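Local coordinates for citrate synthase (Sulfolobus solfataricus, PDB 1O7X), which belongs to the citrate synthase family and folds into a mostly helical chain that pairs with a second copy in the assembly, at residues 109-112 / 113-116. Residues are numbered along the deposited sequence; the frame is centred on the assembly and turned at random.
Sequences NFKW and KEND
The carboxylate of Asp116 works on two fronts: OD1 takes a weak hydrogen bond from the backbone N of Lys113, 3.1 Å away and bent to 128°. OD2 lies at the edge of the Trp112 indole, in its plane, 3.4 Å from CE3. The segment belongs to the surface loop joining helix 92-106 to helix 116-138 in this largely helical citrate synthase fold, and Asp116 opens the second helix. The Trp112 ring and the Asp116 carboxylate stand nearly perpendicular, their planes 82° apart. A chi1 of -80° sets CG of Trp112 opposite its carbonyl carbon, beside the backbone N, and Phe110 CE2 sits 3.8 Å above one indole face, offset toward the rim. Trp112 NE1 donates to Ser200 O, in the loop before helix 202-213, and the ring also packs on Ile346 and Val350 of helix 330-352. OD2 of Asp116 comes close to the like-charged Glu351, which might raise the pKa of one of the two acids. On the exposed side, Lys111 and Glu114 lie across one another, Glu114 CG 3.5 Å from Lys111 CB. Bends at chi2 and chi4 bring Lys111 NZ round to Glu114 OE2, a long salt bridge of 3.7 Å.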
# COMPACT_ATOMS: atom_id res chain seq x y z
N ASN A 109 -19.46 1.97 2.50
CA ASN A 109 -20.28 0.97 3.17
C ASN A 109 -19.60 -0.39 3.26
O ASN A 109 -20.10 -1.39 2.72
CB ASN A 109 -21.59 0.89 2.38
CG ASN A 109 -22.69 0.05 2.99
OD1 ASN A 109 -23.54 -0.48 2.27
ND2 ASN A 109 -22.71 -0.11 4.31
N PHE A 110 -18.42 -0.50 3.89
CA PHE A 110 -17.75 -1.79 3.93
C PHE A 110 -17.50 -2.27 5.35
O PHE A 110 -17.12 -1.50 6.22
CB PHE A 110 -16.44 -1.80 3.10
CG PHE A 110 -15.83 -3.18 3.22
CD1 PHE A 110 -16.42 -4.26 2.59
CD2 PHE A 110 -14.73 -3.38 4.02
CE1 PHE A 110 -15.89 -5.52 2.73
CE2 PHE A 110 -14.20 -4.65 4.17
CZ PHE A 110 -14.78 -5.72 3.52
N LYS A 111 -17.67 -3.57 5.58
CA LYS A 111 -17.49 -4.15 6.90
C LYS A 111 -16.86 -5.53 6.85
O LYS A 111 -17.55 -6.45 6.39
CB LYS A 111 -18.89 -4.31 7.52
CG LYS A 111 -19.03 -3.82 8.94
CD LYS A 111 -19.70 -2.44 8.97
CE LYS A 111 -20.27 -2.11 10.35
NZ LYS A 111 -21.03 -3.27 10.92
N TRP A 112 -15.64 -5.76 7.31
CA TRP A 112 -15.11 -7.11 7.32
C TRP A 112 -16.11 -8.07 7.97
O TRP A 112 -16.94 -7.70 8.79
CB TRP A 112 -13.79 -7.23 8.09
CG TRP A 112 -12.66 -6.76 7.22
CD1 TRP A 112 -12.03 -5.55 7.23
CD2 TRP A 112 -12.08 -7.50 6.14
NE1 TRP A 112 -11.08 -5.50 6.24
CE2 TRP A 112 -11.08 -6.68 5.56
CE3 TRP A 112 -12.32 -8.78 5.62
CZ2 TRP A 112 -10.30 -7.11 4.50
CZ3 TRP A 112 -11.54 -9.19 4.55
CH2 TRP A 112 -10.54 -8.36 4.02
N LYS A 113 -15.99 -9.34 7.62
CA LYS A 113 -16.77 -10.40 8.20
C LYS A 113 -18.27 -10.17 8.15
O LYS A 113 -18.97 -10.30 9.16
CB LYS A 113 -16.35 -10.65 9.66
CG LYS A 113 -14.95 -11.18 9.82
CD LYS A 113 -14.70 -11.71 11.23
CE LYS A 113 -14.22 -10.65 12.20
NZ LYS A 113 -14.79 -10.84 13.58
N GLU A 114 -18.82 -9.79 7.01
CA GLU A 114 -20.24 -9.64 6.80
C GLU A 114 -20.43 -10.52 5.54
O GLU A 114 -20.86 -11.66 5.63
CB GLU A 114 -20.76 -8.27 6.51
CG GLU A 114 -20.85 -7.22 7.59
CD GLU A 114 -21.90 -6.17 7.27
OE1 GLU A 114 -22.27 -6.02 6.08
OE2 GLU A 114 -22.37 -5.50 8.22
N ASN A 115 -19.85 -10.03 4.44
CA ASN A 115 -19.94 -10.75 3.18
C ASN A 115 -18.69 -10.67 2.32
O ASN A 115 -18.73 -10.36 1.13
CB ASN A 115 -21.18 -10.18 2.48
CG ASN A 115 -22.07 -11.26 1.90
OD1 ASN A 115 -23.23 -10.98 1.56
ND2 ASN A 115 -21.57 -12.48 1.78
N ASP A 116 -17.53 -11.05 2.86
CA ASP A 116 -16.25 -11.02 2.19
C ASP A 116 -16.26 -11.63 0.81
O ASP A 116 -15.88 -10.99 -0.18
CB ASP A 116 -15.18 -11.66 3.08
CG ASP A 116 -15.07 -10.99 4.44
OD1 ASP A 116 -15.68 -9.92 4.64
OD2 ASP A 116 -14.37 -11.52 5.35